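Local coordinates for designed protein (Trypanosoma brucei, PDB 6IEV) that is of unknown function but adopts a thioredoxin fold, as a designed protein whose thermal stability probably depends on hydrophobic, partially buried side chains, at residues S21-V24 / E29-R32; I43-P48 / E85-T90; P93-E98 / D113-T118. All blocks are in the same frame, centred on the assembly; numbering follows the deposited sequence.

Contact 1: residues S21-V24 / E29-R32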
# COMPACT_ATOMS: atom_id res chain seq x y z
N SER A 21 -3.62 -12.36 -9.67
CA SER A 21 -2.76 -12.70 -8.56
C SER A 21 -3.58 -13.28 -7.43
O SER A 21 -4.77 -12.95 -7.29
CB SER A 21 -2.00 -11.47 -8.06
OG SER A 21 -1.18 -10.91 -9.07
N PRO A 22 -3.03 -14.23 -6.67
CA PRO A 22 -1.79 -14.95 -7.01
C PRO A 22 -1.98 -15.81 -8.26
O PRO A 22 -3.10 -16.26 -8.52
CB PRO A 22 -1.53 -15.83 -5.80
CG PRO A 22 -2.87 -16.01 -5.18
CD PRO A 22 -3.63 -14.74 -5.42
N HIS A 23 -0.94 -15.95 -9.08
CA HIS A 23 -1.04 -16.81 -10.25
C HIS A 23 -1.00 -18.28 -9.81
O HIS A 23 -0.11 -18.68 -9.05
CB HIS A 23 0.08 -16.49 -11.24
CG HIS A 23 0.16 -17.47 -12.37
ND1 HIS A 23 -0.89 -17.71 -13.23
CD2 HIS A 23 1.16 -18.30 -12.76
CE1 HIS A 23 -0.55 -18.65 -14.09
NE2 HIS A 23 0.69 -19.02 -13.84
N VAL A 24 -1.99 -19.07 -10.22
CA VAL A 24 -2.02 -20.48 -9.81
C VAL A 24 -1.03 -21.30 -10.65
O VAL A 24 -1.12 -21.33 -11.89
CB VAL A 24 -3.44 -21.04 -9.90
CG1 VAL A 24 -3.41 -22.57 -9.79
CG2 VAL A 24 -4.28 -20.46 -8.77
N GLU A 29 8.10 -27.24 -13.25
CA GLU A 29 8.79 -26.56 -14.33
C GLU A 29 8.27 -25.14 -14.51
O GLU A 29 9.06 -24.20 -14.69
CB GLU A 29 8.63 -27.34 -15.64
CG GLU A 29 9.34 -26.68 -16.81
CD GLU A 29 10.84 -26.52 -16.54
OE1 GLU A 29 11.43 -27.42 -15.90
OE2 GLU A 29 11.42 -25.48 -16.95
N GLU A 30 6.96 -24.93 -14.44
CA GLU A 30 6.45 -23.57 -14.51
C GLU A 30 6.94 -22.76 -13.32
O GLU A 30 7.34 -21.60 -13.48
CB GLU A 30 4.93 -23.56 -14.56
CG GLU A 30 4.36 -22.15 -14.61
CD GLU A 30 2.84 -22.12 -14.48
OE1 GLU A 30 2.23 -21.08 -14.78
OE2 GLU A 30 2.24 -23.14 -14.07
N LEU A 31 6.95 -23.35 -12.13
CA LEU A 31 7.34 -22.61 -10.93
C LEU A 31 8.81 -22.20 -10.98
O LEU A 31 9.17 -21.09 -10.57
CB LEU A 31 7.04 -23.44 -9.68
CG LEU A 31 7.40 -22.84 -8.32
CD1 LEU A 31 6.95 -21.38 -8.23
CD2 LEU A 31 6.77 -23.65 -7.22
N ARG A 32 9.69 -23.09 -11.47
CA ARG A 32 11.11 -22.76 -11.51
C ARG A 32 11.42 -21.68 -12.53
O ARG A 32 12.26 -20.81 -12.28
CB ARG A 32 11.93 -24.02 -11.82
CG ARG A 32 11.93 -25.03 -10.69
CD ARG A 32 12.82 -26.22 -11.03
NE ARG A 32 14.24 -25.88 -11.10
CZ ARG A 32 15.20 -26.75 -11.41
NH1 ARG A 32 14.90 -28.02 -11.69
NH2 ARG A 32 16.46 -26.34 -11.44
O HOH W 1 -0.53 -21.99 -14.53
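His23 and Glu30 join the first, outermost strand of the thioredoxin fold to the helix that follows it, through a histidine-carboxylate hydrogen bond at the protein surface. The two side chains reach out from opposite directions. Both start from the same first torsion, with CG anti to the backbone N, and the extended chain of Glu30 carries its carboxylate to the edge of the imidazole. His23 NE2 donates to Glu30 OE1 over 2.7 Å, with an N-H...O angle of 164°. The oxygen lies close to the ring plane, where the N-H points, but the ring and carboxylate planes are turned 71° apart. On the acceptor side the hydrogen comes in on the syn side of the carboxylate, 31° out of its plane.

Each partner is also fixed by its surroundings. The backbone of His23 pairs with Thr72 and Ser74 of strand 70-76, and Glu30 OE2 is hydrogen-bonded to Met26 N, so the two carboxylate oxygens serve different partners and the group is restrained in rotation. A second link runs beside the direct bond: one water stands 2.8 Å from Val24 O and 2.9 Å from Glu30 OE1.

Contact 2: residues I43-P48 / E85-T90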
# COMPACT_ATOMS: atom_id res chain seq x y z
N ILE A 43 5.49 -17.25 -2.88
CA ILE A 43 4.76 -18.46 -3.22
C ILE A 43 4.08 -18.98 -1.97
O ILE A 43 4.73 -19.17 -0.94
CB ILE A 43 5.68 -19.55 -3.80
CG1 ILE A 43 6.62 -18.95 -4.85
CG2 ILE A 43 4.85 -20.70 -4.38
CD1 ILE A 43 7.99 -19.59 -4.80
N VAL A 44 2.78 -19.20 -2.05
CA VAL A 44 2.05 -19.83 -0.97
C VAL A 44 1.80 -21.29 -1.37
O VAL A 44 1.32 -21.57 -2.48
CB VAL A 44 0.73 -19.09 -0.66
CG1 VAL A 44 -0.26 -19.20 -1.80
CG2 VAL A 44 0.12 -19.64 0.60
N PHE A 45 2.20 -22.20 -0.49
CA PHE A 45 1.94 -23.63 -0.65
C PHE A 45 0.76 -24.00 0.24
O PHE A 45 0.89 -23.94 1.47
CB PHE A 45 3.16 -24.46 -0.25
CG PHE A 45 4.34 -24.29 -1.17
CD1 PHE A 45 5.19 -23.20 -1.05
CD2 PHE A 45 4.60 -25.23 -2.16
CE1 PHE A 45 6.28 -23.04 -1.90
CE2 PHE A 45 5.67 -25.09 -3.01
CZ PHE A 45 6.51 -23.99 -2.89
N THR A 46 -0.35 -24.44 -0.35
CA THR A 46 -1.59 -24.67 0.38
C THR A 46 -2.18 -26.02 0.03
O THR A 46 -1.68 -26.75 -0.82
CB THR A 46 -2.65 -23.60 0.09
OG1 THR A 46 -3.01 -23.65 -1.30
CG2 THR A 46 -2.15 -22.24 0.45
N LEU A 47 -3.26 -26.34 0.75
CA LEU A 47 -4.19 -27.43 0.52
C LEU A 47 -5.51 -26.88 -0.02
O LEU A 47 -5.79 -25.68 0.13
CB LEU A 47 -4.41 -28.23 1.80
CG LEU A 47 -3.24 -29.21 1.89
CD1 LEU A 47 -3.35 -30.13 3.10
CD2 LEU A 47 -3.11 -30.01 0.59
N PRO A 48 -6.35 -27.71 -0.68
CA PRO A 48 -7.42 -27.16 -1.51
C PRO A 48 -8.35 -26.20 -0.77
O PRO A 48 -8.37 -25.01 -1.12
CB PRO A 48 -8.19 -28.40 -1.98
CG PRO A 48 -7.78 -29.49 -1.02
CD PRO A 48 -6.36 -29.19 -0.72
N GLU A 85 7.97 -31.28 -2.67
CA GLU A 85 9.25 -31.90 -2.33
C GLU A 85 10.41 -30.96 -2.63
O GLU A 85 11.32 -30.82 -1.80
CB GLU A 85 9.41 -33.22 -3.12
CG GLU A 85 8.57 -34.40 -2.60
CD GLU A 85 8.46 -35.55 -3.62
OE1 GLU A 85 9.25 -35.57 -4.59
OE2 GLU A 85 7.59 -36.43 -3.44
N TRP A 86 10.38 -30.30 -3.79
CA TRP A 86 11.52 -29.50 -4.24
C TRP A 86 11.84 -28.38 -3.27
O TRP A 86 13.00 -28.06 -3.04
CB TRP A 86 11.23 -28.92 -5.62
CG TRP A 86 12.37 -28.13 -6.16
CD1 TRP A 86 12.68 -26.81 -5.91
CD2 TRP A 86 13.39 -28.61 -7.04
NE1 TRP A 86 13.81 -26.45 -6.59
CE2 TRP A 86 14.27 -27.53 -7.29
CE3 TRP A 86 13.63 -29.84 -7.65
CZ2 TRP A 86 15.37 -27.66 -8.12
CZ3 TRP A 86 14.72 -29.96 -8.47
CH2 TRP A 86 15.58 -28.88 -8.71
N TYR A 87 10.81 -27.72 -2.74
CA TYR A 87 10.98 -26.63 -1.81
C TYR A 87 10.94 -27.07 -0.36
O TYR A 87 10.91 -26.22 0.54
CB TYR A 87 9.91 -25.56 -2.07
CG TYR A 87 10.23 -24.74 -3.29
CD1 TYR A 87 9.92 -25.20 -4.56
CD2 TYR A 87 10.87 -23.51 -3.18
CE1 TYR A 87 10.23 -24.46 -5.69
CE2 TYR A 87 11.18 -22.76 -4.30
CZ TYR A 87 10.86 -23.24 -5.55
OH TYR A 87 11.16 -22.51 -6.67
N ASN A 88 10.94 -28.39 -0.10
CA ASN A 88 11.04 -28.92 1.26
C ASN A 88 9.94 -28.37 2.17
O ASN A 88 10.20 -27.93 3.29
CB ASN A 88 12.43 -28.67 1.84
CG ASN A 88 13.36 -29.83 1.58
OD1 ASN A 88 14.35 -29.70 0.85
ND2 ASN A 88 13.04 -31.00 2.15
N ILE A 89 8.71 -28.40 1.68
CA ILE A 89 7.57 -27.88 2.44
C ILE A 89 7.13 -28.94 3.43
O ILE A 89 6.66 -30.01 3.04
CB ILE A 89 6.41 -27.50 1.51
CG1 ILE A 89 6.86 -26.49 0.46
CG2 ILE A 89 5.24 -27.02 2.35
CD1 ILE A 89 7.47 -25.21 1.04
N THR A 90 7.20 -28.60 4.72
CA THR A 90 6.90 -29.55 5.78
C THR A 90 5.52 -29.36 6.40
O THR A 90 5.01 -30.29 7.03
CB THR A 90 7.96 -29.43 6.88
OG1 THR A 90 7.89 -28.14 7.47
CG2 THR A 90 9.35 -29.61 6.28
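Phe45, on a central strand of the sheet, sends its ring against two side chains, Tyr87 and Ile89, that follow the end of helix 81-86. The turn between them is a textbook case of a helix terminated by a Schellman motif. At the start of the second segment, Glu85 O receives Asn88 N at 3.0 Å, and this bond belongs to that motif.

Tyr87 is the first residue to leave helical geometry, and its side chain crosses that of Phe45 at about a right angle. The rings meet obliquely, their planes at 45° and their centroids 5.7 Å apart. The far end of the phenylalanine, CZ, touches the root of the tyrosine, 3.8 Å from Tyr87 CG. The tyrosine hydroxyl is hydrogen-bonded to Glu98 OE2 on strand 94-99.

Asn88, with positive phi, is the C-prime residue that turns the chain, and Ile89 N completes the motif by bonding to Arg84 O. Ile89 then comes down on one face of Phe45. With CG1 anti to its carbonyl carbon (chi1 -56°), that methylene sits over the ring, 3.7 Å from the Phe45 centroid and 13° off the normal, a CH-pi contact. CD1 continues across the same ring, 3.7 Å from Phe45 CD1.

No hydrogen bond crosses between the two segments, so their union rests on dispersion and shape: an aliphatic branch covers an aromatic face, and the contact stays apolar because the one polar side-chain group of the trio is satisfied outside it.

Contact 3: residues P93-E98 / D113-T118; sequences PTFVIE and DKLRVT
This is strand-to-helix packing in the core of a thioredoxin fold, where Phe95 and Ile97 of strand 94-99 meet Leu115 of helix 112-123, the helix that follows the closing hairpin of the sheet. Strand and helix segments run almost parallel, their axes 12° apart in direction and 10.2 Å apart at closest approach. The strand begins just after Pro93, which is preceded by a cis peptide bond at the place where thioredoxin-like proteins carry their hallmark cis-proline.

Alternation along the strand decides which residues take part: Phe95 and Ile97 point toward the helix, whereas Val96 between them points away, to the other face of the sheet. Leu115 fits against both. Its CG lies anti to the backbone N (chi1 175°), which directs the isobutyl fork at the sheet and gives each methyl a separate task. CD2 meets the ring of Phe95 obliquely, 3.6 Å from Phe95 CD1, and the two side chains cross at about a right angle. CD1 lies against the base of the same phenylalanine, 3.8 Å from Phe95 CB, and also reaches Ile97 CD1 at 3.9 Å. Leu60 of helix 53-66 touches both Phe95 and Leu115, so two helices share this face of the sheet.

Arg116, pointing away from the strand, forms salt bridges with Asp111 and Asp113 of the second subunit. Thr118, one helical turn on from Lys114, adds a looser methyl contact, its CG2 4.3 Å from Ile97 CD1, while its hydroxyl is turned back on the helix: Thr118 OG1 donates to Lys114 O at 2.7 Å from above the carbonyl plane, and the same oxygen accepts Thr118 N.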
# COMPACT_ATOMS: atom_id res chain seq x y z
N PRO A 93 -0.43 -23.96 5.60
CA PRO A 93 0.17 -23.21 4.49
C PRO A 93 1.56 -22.72 4.84
O PRO A 93 1.84 -22.47 6.01
CB PRO A 93 -0.80 -22.05 4.29
CG PRO A 93 -1.37 -21.83 5.64
CD PRO A 93 -1.50 -23.20 6.26
N THR A 94 2.42 -22.62 3.84
CA THR A 94 3.74 -22.04 3.99
C THR A 94 3.97 -21.04 2.87
O THR A 94 3.57 -21.28 1.72
CB THR A 94 4.85 -23.11 3.97
OG1 THR A 94 4.68 -23.98 5.08
CG2 THR A 94 6.23 -22.47 4.06
N PHE A 95 4.61 -19.93 3.21
CA PHE A 95 5.03 -18.93 2.25
C PHE A 95 6.53 -19.02 2.04
O PHE A 95 7.29 -19.11 3.01
CB PHE A 95 4.67 -17.54 2.76
CG PHE A 95 3.19 -17.32 2.90
CD1 PHE A 95 2.45 -16.86 1.83
CD2 PHE A 95 2.54 -17.58 4.10
CE1 PHE A 95 1.09 -16.66 1.94
CE2 PHE A 95 1.18 -17.38 4.23
CZ PHE A 95 0.45 -16.92 3.14
N VAL A 96 6.96 -18.94 0.79
CA VAL A 96 8.37 -18.89 0.43
C VAL A 96 8.62 -17.61 -0.36
O VAL A 96 7.82 -17.25 -1.24
CB VAL A 96 8.80 -20.11 -0.39
CG1 VAL A 96 10.23 -19.95 -0.88
CG2 VAL A 96 8.63 -21.41 0.43
N ILE A 97 9.69 -16.90 -0.03
CA ILE A 97 10.09 -15.70 -0.76
C ILE A 97 11.37 -16.00 -1.51
O ILE A 97 12.36 -16.42 -0.91
CB ILE A 97 10.25 -14.50 0.17
CG1 ILE A 97 8.97 -14.30 0.98
CG2 ILE A 97 10.58 -13.24 -0.64
CD1 ILE A 97 9.07 -13.20 2.01
N GLU A 98 11.36 -15.77 -2.82
CA GLU A 98 12.49 -16.10 -3.67
C GLU A 98 12.88 -14.92 -4.54
O GLU A 98 12.05 -14.06 -4.86
CB GLU A 98 12.17 -17.30 -4.57
CG GLU A 98 12.05 -18.62 -3.82
CD GLU A 98 12.80 -19.74 -4.49
OE1 GLU A 98 13.51 -20.49 -3.78
OE2 GLU A 98 12.69 -19.88 -5.72
N ASP A 113 -0.01 -11.58 8.07
CA ASP A 113 0.61 -10.39 8.68
C ASP A 113 2.10 -10.58 8.88
O ASP A 113 2.89 -9.71 8.54
CB ASP A 113 0.07 -10.04 10.08
CG ASP A 113 -0.17 -8.56 10.21
OD1 ASP A 113 0.22 -7.84 9.26
OD2 ASP A 113 -0.47 -8.08 11.31
N LYS A 114 2.50 -11.78 9.29
CA LYS A 114 3.92 -12.06 9.38
C LYS A 114 4.56 -11.97 8.02
O LYS A 114 5.70 -11.50 7.90
CB LYS A 114 4.14 -13.50 9.81
CG LYS A 114 5.43 -13.81 10.48
CD LYS A 114 5.24 -14.17 11.93
CE LYS A 114 6.42 -13.77 12.84
NZ LYS A 114 6.00 -14.31 14.19
N LEU A 115 3.83 -12.40 7.00
CA LEU A 115 4.41 -12.45 5.67
C LEU A 115 4.74 -11.05 5.18
O LEU A 115 5.86 -10.80 4.72
CB LEU A 115 3.46 -13.17 4.71
CG LEU A 115 4.12 -13.04 3.35
CD1 LEU A 115 5.40 -13.89 3.29
CD2 LEU A 115 3.19 -13.37 2.21
N ARG A 116 3.79 -10.12 5.30
CA ARG A 116 4.07 -8.74 4.89
C ARG A 116 5.23 -8.15 5.69
O ARG A 116 6.11 -7.49 5.12
CB ARG A 116 2.81 -7.89 5.01
CG ARG A 116 2.97 -6.53 4.34
CD ARG A 116 1.65 -5.81 4.27
NE ARG A 116 1.79 -4.52 3.61
CZ ARG A 116 0.78 -3.77 3.18
NH1 ARG A 116 -0.47 -4.19 3.33
NH2 ARG A 116 1.02 -2.61 2.60
N VAL A 117 5.25 -8.38 7.00
CA VAL A 117 6.35 -7.87 7.83
C VAL A 117 7.67 -8.44 7.36
O VAL A 117 8.66 -7.71 7.19
CB VAL A 117 6.09 -8.18 9.31
CG1 VAL A 117 7.31 -7.81 10.13
CG2 VAL A 117 4.86 -7.44 9.80
N THR A 118 7.71 -9.75 7.13
CA THR A 118 8.94 -10.39 6.67
C THR A 118 9.39 -9.82 5.34
O THR A 118 10.58 -9.57 5.13
CB THR A 118 8.71 -11.90 6.54
OG1 THR A 118 8.22 -12.43 7.77
CG2 THR A 118 10.01 -12.60 6.13

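How the contacts relate
Read from the N terminus, the three contacts follow in series, neither nested nor crossed. Contact 1 closes a short loop, fastening edge strand 23-24 to helix 28-35. Contact 2 closes the longest excursion, which takes in helix 53-66, strand 70-76 and helix 81-86 before returning to central strand 40-46. Contact 3 closes a loop holding the hairpin of strands 94-99 and 102-108. The side chain of Leu31 links contacts 1 and 2, packing on Tyr87 and Ile43. Contacts 2 and 3 lie on strands 40-46 and 94-99, antiparallel neighbours in the sheet, with a probable hydrogen bond of 2.8 Å from Phe45 N to Thr94 O. Contacts 1 and 3 do not touch, lying on opposite sides of the chain's centre.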